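Local atomic coordinates of BauA (PDB entry 6HCP), a protein that probably takes up iron across the outer membrane of Acinetobacter baumannii as a TonB-dependent receptor for the ferric siderophore preacinetobactin. Residues A[131-136]-A[209-214]; A[221-226]-A[246-251]. All coordinates share one frame; numbering follows the deposited sequence.

Contact 1: A[131-136]-A[209-214]; sequences SPEMFG and MYRDGD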
ATOM      1  N   SER A 131       4.995 -28.576   2.802  1.00 29.06           N
ATOM      2  CA  SER A 131       3.915 -27.789   3.432  1.00 28.35           C
ATOM      3  C   SER A 131       3.657 -28.339   4.830  1.00 32.45           C
ATOM      4  O   SER A 131       3.699 -29.547   5.060  1.00 30.23           O
ATOM      5  CB  SER A 131       2.656 -27.769   2.570  1.00 34.05           C
ATOM      6  OG  SER A 131       1.789 -26.709   2.982  1.00 31.90           O
ATOM      7  N   PRO A 132       3.575 -27.482   5.860  1.00 27.95           N
ATOM      8  CA  PRO A 132       3.689 -27.975   7.231  1.00 27.43           C
ATOM      9  C   PRO A 132       2.415 -28.401   7.987  1.00 27.91           C
ATOM     10  O   PRO A 132       2.485 -28.596   9.217  1.00 30.49           O
ATOM     11  CB  PRO A 132       4.296 -26.774   7.965  1.00 27.25           C
ATOM     12  CG  PRO A 132       3.787 -25.573   7.205  1.00 31.10           C
ATOM     13  CD  PRO A 132       3.716 -26.016   5.764  1.00 31.47           C
ATOM     14  N   GLU A 133       1.331 -28.695   7.264  1.00 28.71           N
ATOM     15  CA  GLU A 133       0.024 -28.953   7.917  1.00 30.31           C
ATOM     16  C   GLU A 133       0.044 -30.237   8.756  1.00 32.32           C
ATOM     17  O   GLU A 133      -0.780 -30.395   9.640  1.00 34.08           O
ATOM     18  CB  GLU A 133      -1.093 -29.046   6.881  1.00 33.50           C
ATOM     19  CG  GLU A 133      -1.533 -27.686   6.374  1.00 34.92           C
ATOM     20  CD  GLU A 133      -0.678 -27.137   5.247  1.00 32.82           C
ATOM     21  OE1 GLU A 133       0.293 -27.835   4.824  1.00 33.57           O
ATOM     22  OE2 GLU A 133      -1.032 -26.061   4.721  1.00 33.51           O
ATOM     23  N   MET A 134       0.941 -31.174   8.462  1.00 30.15           N
ATOM     24  CA  MET A 134       0.878 -32.468   9.160  1.00 30.54           C
ATOM     25  C   MET A 134       1.786 -32.503  10.390  1.00 32.02           C
ATOM     26  O   MET A 134       1.886 -33.549  11.045  1.00 30.23           O
ATOM     27  CB  MET A 134       1.201 -33.633   8.218  1.00 34.85           C
ATOM     28  CG  MET A 134       2.596 -33.619   7.638  1.00 34.25           C
ATOM     29  SD  MET A 134       2.876 -35.041   6.525  1.00 37.40           S
ATOM     30  CE  MET A 134       3.212 -36.333   7.707  1.00 32.44           C
ATOM     31  N   PHE A 135       2.368 -31.362  10.789  1.00 28.90           N
ATOM     32  CA  PHE A 135       3.346 -31.403  11.877  1.00 27.54           C
ATOM     33  C   PHE A 135       2.847 -30.689  13.128  1.00 31.61           C
ATOM     34  O   PHE A 135       2.363 -29.548  13.071  1.00 30.46           O
ATOM     35  CB  PHE A 135       4.698 -30.873  11.392  1.00 27.68           C
ATOM     36  CG  PHE A 135       5.191 -31.596  10.168  1.00 25.70           C
ATOM     37  CD1 PHE A 135       5.571 -32.929  10.243  1.00 25.38           C
ATOM     38  CD2 PHE A 135       5.239 -30.962   8.933  1.00 28.63           C
ATOM     39  CE1 PHE A 135       5.922 -33.629   9.099  1.00 27.69           C
ATOM     40  CE2 PHE A 135       5.619 -31.656   7.796  1.00 28.95           C
ATOM     41  CZ  PHE A 135       5.935 -32.993   7.874  1.00 29.36           C
ATOM     42  N   GLY A 136       3.132 -31.315  14.272  1.00 26.28           N
ATOM     43  CA  GLY A 136       2.914 -30.744  15.590  1.00 26.75           C
ATOM     44  C   GLY A 136       4.057 -29.843  16.029  1.00 28.03           C
ATOM     45  O   GLY A 136       3.865 -28.919  16.822  1.00 27.04           O
ATOM     46  N   MET A 209      -5.243 -31.152   2.799  1.00 31.81           N
ATOM     47  CA  MET A 209      -5.061 -29.758   2.389  1.00 27.93           C
ATOM     48  C   MET A 209      -4.970 -29.697   0.870  1.00 28.47           C
ATOM     49  O   MET A 209      -4.455 -30.603   0.190  1.00 29.14           O
ATOM     50  CB  MET A 209      -3.819 -29.160   3.056  1.00 29.45           C
ATOM     51  CG  MET A 209      -3.459 -27.734   2.600  1.00 26.57           C
ATOM     52  SD  MET A 209      -2.620 -27.728   1.018  1.00 32.12           S
ATOM     53  CE  MET A 209      -1.014 -28.415   1.446  1.00 30.01           C
ATOM     54  N   TYR A 210      -5.615 -28.672   0.314  1.00 27.66           N
ATOM     55  CA  TYR A 210      -5.512 -28.378  -1.091  1.00 28.70           C
ATOM     56  C   TYR A 210      -5.497 -26.858  -1.226  1.00 33.08           C
ATOM     57  O   TYR A 210      -6.283 -26.191  -0.594  1.00 32.63           O
ATOM     58  CB  TYR A 210      -6.683 -28.956  -1.898  1.00 36.33           C
ATOM     59  CG  TYR A 210      -6.622 -28.674  -3.377  1.00 36.14           C
ATOM     60  CD1 TYR A 210      -5.606 -29.210  -4.143  1.00 45.08           C
ATOM     61  CD2 TYR A 210      -7.509 -27.815  -4.009  1.00 48.70           C
ATOM     62  CE1 TYR A 210      -5.471 -28.927  -5.488  1.00 42.62           C
ATOM     63  CE2 TYR A 210      -7.382 -27.510  -5.359  1.00 50.93           C
ATOM     64  CZ  TYR A 210      -6.378 -28.097  -6.111  1.00 47.78           C
ATOM     65  OH  TYR A 210      -6.190 -27.842  -7.442  1.00 57.22           O
ATOM     66  N   ARG A 211      -4.614 -26.338  -2.069  1.00 26.31           N
ATOM     67  CA  ARG A 211      -4.738 -24.952  -2.467  1.00 29.92           C
ATOM     68  C   ARG A 211      -4.216 -24.785  -3.884  1.00 28.20           C
ATOM     69  O   ARG A 211      -3.369 -25.549  -4.354  1.00 29.95           O
ATOM     70  CB  ARG A 211      -4.086 -24.014  -1.448  1.00 36.88           C
ATOM     71  CG  ARG A 211      -2.618 -24.249  -1.193  1.00 38.07           C
ATOM     72  CD  ARG A 211      -2.139 -23.335  -0.078  1.00 37.11           C
ATOM     73  NE  ARG A 211      -0.772 -23.696   0.201  1.00 34.10           N
ATOM     74  CZ  ARG A 211      -0.383 -24.477   1.202  1.00 33.58           C
ATOM     75  NH1 ARG A 211       0.887 -24.844   1.261  1.00 34.14           N
ATOM     76  NH2 ARG A 211      -1.219 -24.761   2.190  1.00 33.28           N
ATOM     77  N   ASP A 212      -4.767 -23.786  -4.586  1.00 26.29           N
ATOM     78  CA  ASP A 212      -4.424 -23.601  -5.966  1.00 26.62           C
ATOM     79  C   ASP A 212      -4.802 -22.181  -6.374  1.00 29.99           C
ATOM     80  O   ASP A 212      -5.807 -21.645  -5.907  1.00 28.13           O
ATOM     81  CB  ASP A 212      -5.175 -24.616  -6.846  1.00 33.59           C
ATOM     82  CG  ASP A 212      -4.785 -24.612  -8.312  1.00 43.62           C
ATOM     83  OD1 ASP A 212      -3.574 -24.584  -8.595  1.00 47.70           O
ATOM     84  OD2 ASP A 212      -5.705 -24.473  -9.152  1.00 60.01           O
ATOM     85  N   GLY A 213      -4.011 -21.616  -7.287  1.00 27.58           N
ATOM     86  CA  GLY A 213      -4.338 -20.364  -7.941  1.00 30.26           C
ATOM     87  C   GLY A 213      -3.136 -19.452  -8.076  1.00 33.15           C
ATOM     88  O   GLY A 213      -2.035 -19.743  -7.587  1.00 27.49           O
ATOM     89  N   ASP A 214      -3.390 -18.286  -8.672  1.00 28.95           N
ATOM     90  CA  ASP A 214      -2.404 -17.265  -8.914  1.00 30.56           C
ATOM     91  C   ASP A 214      -1.782 -16.812  -7.603  1.00 27.85           C
ATOM     92  O   ASP A 214      -2.480 -16.495  -6.647  1.00 30.24           O
ATOM     93  CB  ASP A 214      -3.033 -16.048  -9.592  1.00 34.07           C
ATOM     94  CG  ASP A 214      -3.477 -16.315 -11.008  1.00 43.08           C
ATOM     95  OD1 ASP A 214      -3.015 -17.309 -11.583  1.00 50.99           O
ATOM     96  OD2 ASP A 214      -4.143 -15.440 -11.567  1.00 56.82           O
TER
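Arg211 turns the NH1/NH2 end of its guanidinium toward two oxygens of the segment 131-136, meeting each with a different nitrogen. Arg211 NH1 donates to Ser131 OG over 2.7 Å at an N-H...O angle of 166°. Arg211 NH2 donates to Glu133 OE2 over 2.9 Å, a salt bridge bent to 154° that reaches the oxygen from its syn side. Arg211 and Glu133 approach from opposite directions; their flat groups are nearly coplanar, with 29° between the planes, and both oxygens lie close to the guanidinium plane, at its edge. Beyond CG the arginine chain runs extended as far as NE, which carries the charge well clear of its strand. Ser131 OG also donates to Glu133 OE1 over 2.6 Å, on the syn side of that oxygen; the hydroxyl thus links one carboxylate oxygen to NH1 while the other oxygen holds NH2. This triangle fixes the rotation of the carboxylate and would be expected to favour its charged form.

The arrangement joins the two parts of a TonB-dependent receptor: segment 131-136 belongs to the plug, and strand 202-212 is a barrel strand whose Arg211 side chain points inward. Lys166 takes the backbone O of Glu133, and His189 of the adjacent strand 184-196 touches its side chain.

Met209, two residues before Arg211 and on the same face of the strand, supplies the apolar side of the contact. Its side chain crosses that of Glu133 at about a right angle, Met209 CG lying 3.6 Å from Glu133 OE2. Bends at chi2 and chi3 fold the thioether back, bringing Met209 CE to 3.6 Å from Ser131 OG and 3.7 Å from Glu133 OE1.

Contact 2: A[221-226]-A[246-251]; sequences SKESRL and DALDHV. With C8E ((hydroxyethyloxy)tri(ethyloxy)octane), chain B; EDO (1,2-ethanediol), chain Z.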
ATOM      1  N   SER A 221       1.595 -19.306 -10.519  0.50 25.36           N
ATOM      2  CA  SER A 221       0.537 -19.939  -9.775  0.50 25.84           C
ATOM      3  C   SER A 221       1.112 -21.124  -8.996  0.50 27.48           C
ATOM      4  O   SER A 221       2.103 -21.722  -9.402  0.50 29.46           O
ATOM      5  CB  SER A 221      -0.581 -20.364 -10.702  0.50 32.02           C
ATOM      6  OG  SER A 221      -0.138 -21.386 -11.561  0.50 29.03           O
ATOM      7  N   LYS A 222       0.531 -21.381  -7.827  1.00 28.48           N
ATOM      8  CA  LYS A 222       1.037 -22.358  -6.873  1.00 27.56           C
ATOM      9  C   LYS A 222      -0.083 -23.312  -6.479  1.00 34.35           C
ATOM     10  O   LYS A 222      -1.157 -22.864  -6.091  1.00 30.78           O
ATOM     11  CB  LYS A 222       1.550 -21.649  -5.623  1.00 25.35           C
ATOM     12  CG  LYS A 222       2.758 -20.755  -5.838  1.00 27.33           C
ATOM     13  CD  LYS A 222       3.107 -20.023  -4.583  1.00 33.74           C
ATOM     14  CE  LYS A 222       4.390 -19.239  -4.668  1.00 31.66           C
ATOM     15  NZ  LYS A 222       4.552 -18.372  -3.476  1.00 31.19           N
ATOM     16  N   GLU A 223       0.162 -24.612  -6.676  1.00 31.48           N
ATOM     17  CA  GLU A 223      -0.751 -25.665  -6.283  1.00 29.23           C
ATOM     18  C   GLU A 223      -0.048 -26.581  -5.269  1.00 33.71           C
ATOM     19  O   GLU A 223       1.134 -26.934  -5.427  1.00 30.65           O
ATOM     20  CB  GLU A 223      -1.241 -26.411  -7.520  1.00 32.10           C
ATOM     21  CG  GLU A 223      -2.156 -27.573  -7.179  1.00 37.72           C
ATOM     22  CD  GLU A 223      -2.498 -28.507  -8.329  1.00 40.30           C
ATOM     23  OE1 GLU A 223      -1.776 -28.497  -9.364  1.00 41.60           O
ATOM     24  OE2 GLU A 223      -3.471 -29.271  -8.172  1.00 47.93           O
ATOM     25  N   SER A 224      -0.701 -26.791  -4.130  1.00 28.08           N
ATOM     26  CA  SER A 224      -0.231 -27.737  -3.125  1.00 28.56           C
ATOM     27  C   SER A 224      -1.363 -28.697  -2.777  1.00 30.64           C
ATOM     28  O   SER A 224      -2.533 -28.297  -2.722  1.00 30.18           O
ATOM     29  CB  SER A 224       0.263 -27.022  -1.890  1.00 33.33           C
ATOM     30  OG  SER A 224       1.209 -26.019  -2.217  1.00 37.39           O
ATOM     31  N   ARG A 225      -0.988 -29.918  -2.406  1.00 28.11           N
ATOM     32  CA  ARG A 225      -1.947 -30.894  -1.911  1.00 31.39           C
ATOM     33  C   ARG A 225      -1.235 -31.760  -0.878  1.00 32.43           C
ATOM     34  O   ARG A 225      -0.088 -32.132  -1.077  1.00 30.02           O
ATOM     35  CB  ARG A 225      -2.461 -31.851  -2.995  1.00 33.52           C
ATOM     36  CG  ARG A 225      -3.038 -31.226  -4.253  1.00 48.42           C
ATOM     37  CD  ARG A 225      -3.825 -32.260  -5.066  1.00 70.12           C
ATOM     38  NE  ARG A 225      -4.140 -31.814  -6.427  1.00 81.28           N
ATOM     39  CZ  ARG A 225      -4.260 -32.608  -7.492  1.00 79.03           C
ATOM     40  NH1 ARG A 225      -4.150 -33.920  -7.360  1.00 66.36           N
ATOM     41  NH2 ARG A 225      -4.339 -32.070  -8.698  1.00 65.77           N
ATOM     42  N   LEU A 226      -1.966 -32.136   0.165  1.00 28.00           N
ATOM     43  CA  LEU A 226      -1.454 -33.044   1.177  1.00 30.74           C
ATOM     44  C   LEU A 226      -2.592 -33.892   1.742  1.00 36.30           C
ATOM     45  O   LEU A 226      -3.674 -33.394   2.065  1.00 30.90           O
ATOM     46  CB  LEU A 226      -0.798 -32.227   2.285  1.00 30.53           C
ATOM     47  CG  LEU A 226      -0.244 -33.027   3.459  1.00 36.71           C
ATOM     48  CD1 LEU A 226       0.916 -33.897   3.001  1.00 33.49           C
ATOM     49  CD2 LEU A 226       0.197 -32.094   4.581  1.00 42.31           C
ATOM     50  N   ASP A 246       0.835 -38.260   1.336  1.00 27.86           N
ATOM     51  CA  ASP A 246       0.903 -38.129  -0.089  1.00 27.14           C
ATOM     52  C   ASP A 246       0.807 -36.630  -0.391  1.00 29.43           C
ATOM     53  O   ASP A 246      -0.138 -35.969   0.093  1.00 29.87           O
ATOM     54  CB  ASP A 246      -0.245 -38.919  -0.725  1.00 35.54           C
ATOM     55  CG  ASP A 246      -0.288 -38.955  -2.243  1.00 45.45           C
ATOM     56  OD1 ASP A 246       0.596 -38.378  -2.898  1.00 51.19           O
ATOM     57  OD2 ASP A 246      -1.245 -39.544  -2.764  1.00 60.07           O
ATOM     58  N   ALA A 247       1.821 -36.092  -1.083  1.00 28.05           N
ATOM     59  CA  ALA A 247       1.944 -34.621  -1.268  1.00 28.80           C
ATOM     60  C   ALA A 247       2.185 -34.304  -2.738  1.00 28.26           C
ATOM     61  O   ALA A 247       2.804 -35.068  -3.474  1.00 28.22           O
ATOM     62  CB  ALA A 247       3.044 -34.050  -0.393  1.00 30.12           C
ATOM     63  N   LEU A 248       1.752 -33.098  -3.126  1.00 27.48           N
ATOM     64  CA  LEU A 248       2.016 -32.536  -4.429  1.00 29.66           C
ATOM     65  C   LEU A 248       2.414 -31.068  -4.232  1.00 27.75           C
ATOM     66  O   LEU A 248       1.820 -30.387  -3.397  1.00 26.29           O
ATOM     67  CB  LEU A 248       0.754 -32.628  -5.292  1.00 34.24           C
ATOM     68  CG  LEU A 248       0.768 -31.771  -6.553  1.00 36.98           C
ATOM     69  CD1 LEU A 248       1.628 -32.415  -7.625  1.00 45.03           C
ATOM     70  CD2 LEU A 248      -0.641 -31.547  -7.085  1.00 43.33           C
ATOM     71  N   ASP A 249       3.437 -30.644  -4.970  1.00 27.01           N
ATOM     72  CA  ASP A 249       3.869 -29.246  -5.046  1.00 29.43           C
ATOM     73  C   ASP A 249       4.047 -28.930  -6.527  1.00 31.17           C
ATOM     74  O   ASP A 249       4.728 -29.673  -7.257  1.00 31.41           O
ATOM     75  CB  ASP A 249       5.151 -29.025  -4.232  1.00 31.06           C
ATOM     76  CG  ASP A 249       5.718 -27.610  -4.319  1.00 34.09           C
ATOM     77  OD1 ASP A 249       5.272 -26.763  -3.533  1.00 36.85           O
ATOM     78  OD2 ASP A 249       6.428 -27.328  -5.293  1.00 47.30           O
ATOM     79  N   HIS A 250       3.368 -27.877  -6.994  0.50 27.00           N
ATOM     80  CA  HIS A 250       3.384 -27.510  -8.396  0.50 29.07           C
ATOM     81  C   HIS A 250       3.411 -25.986  -8.523  0.50 30.80           C
ATOM     82  O   HIS A 250       2.563 -25.312  -7.958  0.50 31.38           O
ATOM     83  CB  HIS A 250       2.168 -28.103  -9.126  0.50 31.52           C
ATOM     84  CG  HIS A 250       2.136 -27.790 -10.584  0.50 31.59           C
ATOM     85  ND1 HIS A 250       2.411 -28.738 -11.550  0.50 38.35           N
ATOM     86  CD2 HIS A 250       1.923 -26.631 -11.243  0.50 35.46           C
ATOM     87  CE1 HIS A 250       2.324 -28.185 -12.744  0.50 38.19           C
ATOM     88  NE2 HIS A 250       2.018 -26.893 -12.583  0.50 36.39           N
ATOM     89  N   VAL A 251       4.367 -25.471  -9.301  1.00 24.60           N
ATOM     90  CA  VAL A 251       4.453 -24.037  -9.576  1.00 24.53           C
ATOM     91  C   VAL A 251       4.485 -23.857 -11.090  1.00 27.09           C
ATOM     92  O   VAL A 251       5.311 -24.428 -11.777  1.00 27.80           O
ATOM     93  CB  VAL A 251       5.678 -23.359  -8.938  1.00 26.10           C
ATOM     94  CG1 VAL A 251       5.678 -21.855  -9.208  1.00 25.49           C
ATOM     95  CG2 VAL A 251       5.770 -23.647  -7.452  1.00 28.04           C
TER
HETATM   96  C1  C8E B 832      -2.089 -35.825  -4.834  1.00 63.09           C
HETATM   97  C2  C8E B 832      -1.660 -35.448  -3.432  1.00 54.76           C
HETATM   98  C3  C8E B 832      -2.705 -35.770  -2.363  1.00 58.54           C
HETATM   99  C4  C8E B 832      -4.069 -35.156  -2.673  1.00 76.31           C
HETATM  100  C5  C8E B 832      -4.988 -35.175  -1.451  1.00 66.99           C
HETATM  101  C6  C8E B 832      -6.016 -34.050  -1.513  1.00 68.21           C
HETATM  102  C7  C8E B 832      -6.784 -33.897  -0.206  1.00 64.49           C
HETATM  103  C8  C8E B 832      -7.853 -32.813  -0.336  1.00 69.01           C
HETATM  104  O9  C8E B 832      -8.136 -32.219   0.937  1.00 64.88           O
HETATM  105  C10 C8E B 832      -9.083 -31.155   0.885  1.00 52.56           C
HETATM  106  C11 C8E B 832      -9.608 -30.896   2.281  1.00 60.95           C
HETATM  107  O12 C8E B 832      -9.919 -29.516   2.416  1.00 65.30           O
HETATM  108  C1  EDO Z 823       9.236 -28.530  -6.566  1.00 32.69           C
HETATM  109  O1  EDO Z 823       7.895 -28.656  -7.094  1.00 49.30           O
HETATM  110  C2  EDO Z 823       9.188 -28.401  -5.072  1.00 44.80           C
HETATM  111  O2  EDO Z 823       8.830 -29.667  -4.486  1.00 55.23           O
HETATM  112  O   HOH W   1       3.580 -26.931  -1.685  1.00 33.84           O
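Glu223 and His250 form a hydrogen-bonded antiparallel pair, as do Arg225 and Leu248, and these two pairs satisfy all eight of their backbone N and O atoms. The straightest bond runs from Glu223 N to His250 O, 2.8 Å at 178°. Between the pairs, Ser224 lies opposite Asp249 without a direct bond; a water joins them, 2.6 Å from Ser224 OG and donating to Asp249 OD1 at 2.5 Å. Asp249 OD2 accepts from ethanediol O1 at 2.7 Å and makes a salt bridge to Arg129 of the plug. On this same plug-facing side, Lys222 NZ hydrogen-bonds to Ser97 OG.

On the other face of the strands, Glu223 OE2 takes Arg225 NH2 at 3.0 Å, a salt bridge within one strand, plus a weak bond from NE and a third donor, Tyr210 OH. Leu248 CD2 lies 3.6 Å above one face of the Arg225 guanidinium, toward its rim, the two side chains running side by side in the same direction. Detergent carbons pack against Arg225 CB and the Asp246 carboxylate, marking this as the outer face of the barrel. In one of its two conformers, His250 NE2 hydrogen-bonds to Asp252 OD1.

The two segments belong to a beta hairpin and run at 176° to each other; strand 202-212 flanks 221-226, and strand 282-297 flanks 246-251.

In the fold
Contact 1 is buried inside the barrel, whereas contact 2 lies within its wall and is only partly buried. They share a neighbourhood, their centres about 8 Å apart: strand 202-212 pairs with strand 221-234, and the backbone N atoms of Met209 and Arg211 probably donate to the O atoms of Leu226 and Ser224. Contact 1 joins plug to barrel through side chains, burying 160 Å² in total; contact 2 joins successive barrel strands through a backbone ladder and buries 509 Å². Each has an arginine-glutamate salt bridge, but that of contact 1 crosses between domains, while that of contact 2 stays on one strand, beside detergent.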